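Biofilm-associated surface protein (Staphylococcus aureus, PDB 7C7U) is a cell wall-anchored surface protein that takes part in biofilm formation, probably by switching to functional amyloid under the control of bound calcium. Local coordinates at residues T204-A209 against N249-N254; F241-T246 against N308-I313. One frame throughout, in Å; residues are numbered along the deposited sequence.

How the contacts relate
Contacts 1 and 2 are neighbours, their centres about 10 Å apart, and their segments alternate along the chain, so that 241-246 lies in sequence between the two halves of contact 1 and 249-254 between those of contact 2. Both join loops at one end of a domain built from two antiparallel sheets, about 38 Å from the centre of the chain, and neither includes a calcium ligand. Side-chain bonds connect them. Among these, Y243 OH of contact 2 lies 2.6 Å from Q250 OE1 of contact 1, probably hydrogen-bonded, and K245 NZ reaches N206 OD1 at 2.7 Å while also forming a salt bridge with E205.

Contact 1: residues T204-A209 against N249-N254; sequences TENNNA and NQWAYN
The indole of W251 is met by 204-209 along its edge: E205 and N206 both bring oxygen atoms close to the ring plane, and water 1 also lies at the edge in that plane, while another loop residue, I376, packs against the indole from elsewhere in the chain. W251 immediately precedes strand 252-257 of a four-stranded antiparallel sheet, and 204-209 leads into strand 210-220 of a five-stranded one, so the contact joins entry loops of the two sheets in a sandwich-like domain. Between the sheets, Y253 reaches V325 and V327 of strand 323-331.

W251 NE1 donates to E205 OE2 at 3.0 Å in a nearly straight bond, with an N-H...O angle of 173°. The acceptor is almost in the indole plane, yet the N-H arrives from above the carboxylate, whose plane is turned 51° from the ring. E205 has CG beside its backbone N and runs extended from there, which carries the carboxylate out to the pyrrole N-H. The same OE2 forms a salt bridge with K245, so an indole N-H and an ammonium group share one oxygen; the lysine would be expected to stabilise the charged carboxylate.

Further round the edge, N206 OD1 lies 3.3 Å from W251 CZ2, and its amide stands steeply to the ring, the planes 75° apart. K245 NZ is the stronger polar partner of this oxygen, leaving the benzo edge as a packing contact. The N206 backbone also begins a type I turn ending at A209, closed by A209 N to N206 O at 3.2 Å. On the other carboxylate oxygen, water 1 donates to E205 OE1 at 2.6 Å and to N249 O at 2.8 Å, bridging the side chain to the backbone two residues before W251.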
loop_
_atom_site.group_PDB
_atom_site.type_symbol
_atom_site.label_atom_id
_atom_site.label_comp_id
_atom_site.label_asym_id
_atom_site.label_seq_id
_atom_site.Cartn_x
_atom_site.Cartn_y
_atom_site.Cartn_z
ATOM N N THR A 204 2.476 -22.518 -36.218
ATOM C CA THR A 204 3.473 -23.572 -36.308
ATOM C C THR A 204 4.878 -23.049 -36.063
ATOM O O THR A 204 5.784 -23.851 -35.800
ATOM C CB THR A 204 3.426 -24.263 -37.681
ATOM O OG1 THR A 204 3.692 -23.302 -38.707
ATOM C CG2 THR A 204 2.050 -24.876 -37.914
ATOM N N GLU A 205 5.080 -21.735 -36.148
ATOM C CA GLU A 205 6.420 -21.161 -36.044
ATOM C C GLU A 205 6.925 -21.255 -34.617
ATOM O O GLU A 205 6.266 -20.771 -33.691
ATOM C CB GLU A 205 6.424 -19.691 -36.452
ATOM C CG GLU A 205 5.991 -19.430 -37.865
ATOM C CD GLU A 205 6.458 -18.099 -38.383
ATOM O OE1 GLU A 205 5.788 -17.585 -39.293
ATOM O OE2 GLU A 205 7.437 -17.535 -37.849
ATOM N N ASN A 206 8.115 -21.837 -34.454
ATOM C CA ASN A 206 8.832 -21.908 -33.182
ATOM C C ASN A 206 7.914 -22.399 -32.075
ATOM O O ASN A 206 7.775 -21.798 -30.996
ATOM C CB ASN A 206 9.420 -20.554 -32.829
ATOM C CG ASN A 206 10.384 -20.075 -33.860
ATOM O OD1 ASN A 206 10.017 -19.320 -34.755
ATOM N ND2 ASN A 206 11.617 -20.558 -33.786
ATOM N N ASN A 207 7.319 -23.543 -32.363
ATOM C CA ASN A 207 6.206 -24.077 -31.604
ATOM C C ASN A 207 6.663 -24.612 -30.267
ATOM O O ASN A 207 5.871 -24.672 -29.322
ATOM C CB ASN A 207 5.534 -25.181 -32.433
ATOM C CG ASN A 207 4.208 -25.609 -31.868
ATOM O OD1 ASN A 207 3.185 -24.985 -32.127
ATOM N ND2 ASN A 207 4.221 -26.680 -31.080
ATOM N N ASN A 208 7.927 -25.006 -30.159
ATOM C CA ASN A 208 8.458 -25.470 -28.880
ATOM C C ASN A 208 9.394 -24.464 -28.202
ATOM O O ASN A 208 10.074 -24.827 -27.236
ATOM C CB ASN A 208 9.173 -26.812 -29.053
ATOM C CG ASN A 208 9.306 -27.564 -27.739
ATOM O OD1 ASN A 208 8.336 -27.713 -26.988
ATOM N ND2 ASN A 208 10.524 -27.987 -27.425
ATOM N N ALA A 209 9.441 -23.212 -28.672
ATOM C CA ALA A 209 10.416 -22.249 -28.151
ATOM C C ALA A 209 10.098 -21.805 -26.719
ATOM O O ALA A 209 11.006 -21.615 -25.899
ATOM C CB ALA A 209 10.480 -21.019 -29.063
ATOM N N ASN A 249 8.236 -12.065 -42.687
ATOM C CA ASN A 249 7.763 -12.999 -41.676
ATOM C C ASN A 249 7.925 -12.468 -40.252
ATOM O O ASN A 249 7.852 -13.254 -39.301
ATOM C CB ASN A 249 8.493 -14.331 -41.813
ATOM C CG ASN A 249 8.156 -15.032 -43.112
ATOM O OD1 ASN A 249 7.141 -14.729 -43.739
ATOM N ND2 ASN A 249 9.006 -15.959 -43.529
ATOM N N GLN A 250 8.160 -11.169 -40.088
ATOM C CA GLN A 250 8.322 -10.600 -38.751
ATOM C C GLN A 250 7.084 -10.827 -37.890
ATOM O O GLN A 250 5.944 -10.767 -38.362
ATOM C CB GLN A 250 8.616 -9.105 -38.827
ATOM C CG GLN A 250 9.997 -8.751 -39.344
ATOM C CD GLN A 250 11.133 -9.194 -38.440
ATOM O OE1 GLN A 250 11.096 -9.011 -37.225
ATOM N NE2 GLN A 250 12.170 -9.772 -39.040
ATOM N N TRP A 251 7.320 -11.099 -36.616
ATOM C CA TRP A 251 6.258 -11.235 -35.647
ATOM C C TRP A 251 5.732 -9.861 -35.213
ATOM O O TRP A 251 6.357 -8.823 -35.442
ATOM C CB TRP A 251 6.759 -11.995 -34.424
ATOM C CG TRP A 251 7.068 -13.438 -34.649
ATOM C CD1 TRP A 251 6.911 -14.169 -35.812
ATOM C CD2 TRP A 251 7.592 -14.347 -33.676
ATOM N NE1 TRP A 251 7.329 -15.473 -35.609
ATOM C CE2 TRP A 251 7.757 -15.605 -34.315
ATOM C CE3 TRP A 251 7.966 -14.214 -32.339
ATOM C CZ2 TRP A 251 8.231 -16.720 -33.645
ATOM C CZ3 TRP A 251 8.462 -15.321 -31.680
ATOM C CH2 TRP A 251 8.588 -16.557 -32.333
ATOM N N ALA A 252 4.596 -9.867 -34.516
ATOM C CA ALA A 252 4.093 -8.647 -33.892
ATOM C C ALA A 252 3.881 -8.867 -32.403
ATOM O O ALA A 252 3.516 -9.964 -31.975
ATOM C CB ALA A 252 2.776 -8.195 -34.536
ATOM N N TYR A 253 4.092 -7.803 -31.611
ATOM C CA TYR A 253 3.718 -7.801 -30.208
ATOM C C TYR A 253 2.366 -7.110 -30.054
ATOM O O TYR A 253 2.158 -6.013 -30.589
ATOM C CB TYR A 253 4.770 -7.097 -29.346
ATOM C CG TYR A 253 4.451 -7.189 -27.877
ATOM C CD1 TYR A 253 4.411 -8.424 -27.240
ATOM C CD2 TYR A 253 4.181 -6.036 -27.115
ATOM C CE1 TYR A 253 4.099 -8.529 -25.911
ATOM C CE2 TYR A 253 3.867 -6.137 -25.794
ATOM C CZ TYR A 253 3.843 -7.369 -25.187
ATOM O OH TYR A 253 3.544 -7.448 -23.857
ATOM N N ASN A 254 1.470 -7.739 -29.298
ATOM C CA ASN A 254 0.083 -7.315 -29.148
ATOM C C ASN A 254 -0.207 -7.106 -27.669
ATOM O O ASN A 254 0.272 -7.868 -26.826
ATOM C CB ASN A 254 -0.873 -8.379 -29.728
ATOM C CG ASN A 254 -0.517 -8.766 -31.148
ATOM O OD1 ASN A 254 -1.096 -8.256 -32.106
ATOM N ND2 ASN A 254 0.470 -9.657 -31.295
HETATM O O HOH W 1 5.669 -14.998 -39.347
#

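Contact 2: residues F241-T246 against N308-I313; sequences FSYSKT and NLNKLI
Y243, in an irregular run of chain, faces the short 3-10 turn 309-311, its CA coming within 7.1 Å of that of N310. The turn is held by K311 N bonding to N308 O, and L309 O accepts from both L312 N and I313 N.

Between the segments, N310 ND2 donates to Y243 O at 3.0 Å. The bond is fairly straight (166°), with the acceptor in the plane of the N310 amide, but the donor stands above the carbonyl plane of Y243. The same ND2 lies at the edge of the phenol ring, 3.5 Å from Y243 CD2. With CG anti to the backbone N (chi1 178°), the Y243 ring extends over to the turn, where CE2 packs on L309 CB at 3.5 Å; the two side chains meet nearly at right angles. The hydroxyl that meets Q250 is also hydrogen-bonded to the backbone N of W251. N317 ties the loops together a second time, bonding through ND2 to N310 OD1 and through OD1 to Y243 N.

N308 OD1 takes N310 ND2 on a lone pair in its carbonyl plane, at 3.0 Å, helping to fix the rotation of that amide. It also accepts from N310 N, at 3.2 Å, the backbone N two residues on, which makes the start of this 3-10 segment an Asx turn.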
loop_
_atom_site.group_PDB
_atom_site.type_symbol
_atom_site.label_atom_id
_atom_site.label_comp_id
_atom_site.label_asym_id
_atom_site.label_seq_id
_atom_site.Cartn_x
_atom_site.Cartn_y
_atom_site.Cartn_z
ATOM N N PHE A 241 16.085 -20.266 -27.590
ATOM C CA PHE A 241 15.438 -19.623 -28.725
ATOM C C PHE A 241 16.205 -18.406 -29.221
ATOM O O PHE A 241 16.703 -17.591 -28.437
ATOM C CB PHE A 241 14.012 -19.201 -28.344
ATOM C CG PHE A 241 13.348 -18.358 -29.385
ATOM C CD1 PHE A 241 12.875 -18.929 -30.560
ATOM C CD2 PHE A 241 13.215 -16.995 -29.205
ATOM C CE1 PHE A 241 12.268 -18.145 -31.524
ATOM C CE2 PHE A 241 12.606 -16.208 -30.167
ATOM C CZ PHE A 241 12.132 -16.787 -31.328
ATOM N N SER A 242 16.247 -18.269 -30.538
ATOM C CA SER A 242 16.855 -17.122 -31.194
ATOM C C SER A 242 15.864 -16.607 -32.231
ATOM O O SER A 242 15.409 -17.377 -33.092
ATOM C CB SER A 242 18.188 -17.526 -31.839
ATOM O OG SER A 242 18.984 -16.399 -32.104
ATOM N N TYR A 243 15.501 -15.320 -32.125
ATOM C CA TYR A 243 14.548 -14.687 -33.036
ATOM C C TYR A 243 15.296 -14.130 -34.246
ATOM O O TYR A 243 16.171 -13.272 -34.097
ATOM C CB TYR A 243 13.764 -13.558 -32.344
ATOM C CG TYR A 243 12.798 -12.870 -33.294
ATOM C CD1 TYR A 243 11.509 -13.377 -33.496
ATOM C CD2 TYR A 243 13.169 -11.738 -34.006
ATOM C CE1 TYR A 243 10.617 -12.762 -34.362
ATOM C CE2 TYR A 243 12.286 -11.128 -34.892
ATOM C CZ TYR A 243 11.014 -11.647 -35.065
ATOM O OH TYR A 243 10.128 -11.048 -35.928
ATOM N N SER A 244 14.951 -14.618 -35.437
ATOM C CA SER A 244 15.457 -14.049 -36.686
ATOM C C SER A 244 14.491 -14.433 -37.797
ATOM O O SER A 244 14.264 -15.621 -38.039
ATOM C CB SER A 244 16.872 -14.543 -37.002
ATOM O OG SER A 244 17.346 -13.945 -38.198
ATOM N N LYS A 245 13.906 -13.439 -38.447
ATOM C CA LYS A 245 12.908 -13.661 -39.476
ATOM C C LYS A 245 13.233 -12.744 -40.638
ATOM O O LYS A 245 13.827 -11.679 -40.449
ATOM C CB LYS A 245 11.473 -13.355 -38.968
ATOM C CG LYS A 245 11.058 -14.119 -37.714
ATOM C CD LYS A 245 10.776 -15.597 -38.036
ATOM C CE LYS A 245 10.703 -16.425 -36.756
ATOM N NZ LYS A 245 10.228 -17.815 -37.030
ATOM N N THR A 246 12.808 -13.143 -41.833
ATOM C CA THR A 246 12.794 -12.197 -42.933
ATOM C C THR A 246 11.868 -11.031 -42.589
ATOM O O THR A 246 11.023 -11.122 -41.693
ATOM C CB THR A 246 12.322 -12.863 -44.228
ATOM O OG1 THR A 246 10.953 -13.256 -44.096
ATOM C CG2 THR A 246 13.178 -14.106 -44.576
ATOM N N ASN A 308 12.580 -5.564 -38.013
ATOM C CA ASN A 308 13.423 -6.490 -37.255
ATOM C C ASN A 308 13.039 -6.355 -35.783
ATOM O O ASN A 308 13.571 -5.492 -35.081
ATOM C CB ASN A 308 14.905 -6.209 -37.476
ATOM C CG ASN A 308 15.782 -7.296 -36.907
ATOM O OD1 ASN A 308 15.384 -7.984 -35.973
ATOM N ND2 ASN A 308 16.981 -7.465 -37.464
ATOM N N LEU A 309 12.161 -7.251 -35.314
ATOM C CA LEU A 309 11.617 -7.150 -33.963
ATOM C C LEU A 309 12.696 -7.187 -32.884
ATOM O O LEU A 309 12.457 -6.727 -31.754
ATOM C CB LEU A 309 10.594 -8.268 -33.742
ATOM C CG LEU A 309 9.589 -8.132 -32.596
ATOM C CD1 LEU A 309 8.818 -6.819 -32.687
ATOM C CD2 LEU A 309 8.641 -9.319 -32.556
ATOM N N ASN A 310 13.886 -7.698 -33.201
ATOM C CA ASN A 310 14.998 -7.634 -32.249
ATOM C C ASN A 310 15.306 -6.210 -31.796
ATOM O O ASN A 310 15.924 -6.027 -30.736
ATOM C CB ASN A 310 16.262 -8.243 -32.860
ATOM C CG ASN A 310 16.189 -9.749 -32.976
ATOM O OD1 ASN A 310 16.054 -10.439 -31.971
ATOM N ND2 ASN A 310 16.328 -10.266 -34.190
ATOM N N LYS A 311 14.915 -5.198 -32.570
ATOM C CA LYS A 311 15.156 -3.827 -32.132
ATOM C C LYS A 311 14.197 -3.387 -31.032
ATOM O O LYS A 311 14.486 -2.413 -30.321
ATOM C CB LYS A 311 15.065 -2.858 -33.320
ATOM C CG LYS A 311 16.095 -3.134 -34.418
ATOM C CD LYS A 311 16.275 -2.002 -35.408
ATOM C CE LYS A 311 15.409 -2.102 -36.612
ATOM N NZ LYS A 311 15.755 -1.035 -37.606
ATOM N N LEU A 312 13.062 -4.070 -30.881
ATOM C CA LEU A 312 12.031 -3.678 -29.923
ATOM C C LEU A 312 11.957 -4.570 -28.701
ATOM O O LEU A 312 11.567 -4.096 -27.626
ATOM C CB LEU A 312 10.657 -3.658 -30.592
ATOM C CG LEU A 312 10.563 -2.631 -31.711
ATOM C CD1 LEU A 312 9.172 -2.633 -32.316
ATOM C CD2 LEU A 312 10.932 -1.254 -31.170
ATOM N N ILE A 313 12.337 -5.836 -28.840
ATOM C CA ILE A 313 12.246 -6.825 -27.780
ATOM C C ILE A 313 13.594 -7.511 -27.651
ATOM O O ILE A 313 14.156 -7.978 -28.652
ATOM C CB ILE A 313 11.134 -7.856 -28.062
ATOM C CG1 ILE A 313 9.753 -7.198 -27.964
ATOM C CG2 ILE A 313 11.249 -9.058 -27.111
ATOM C CD1 ILE A 313 8.639 -8.069 -28.493
HETATM O O HOH W 2 14.623 -10.487 -37.420
#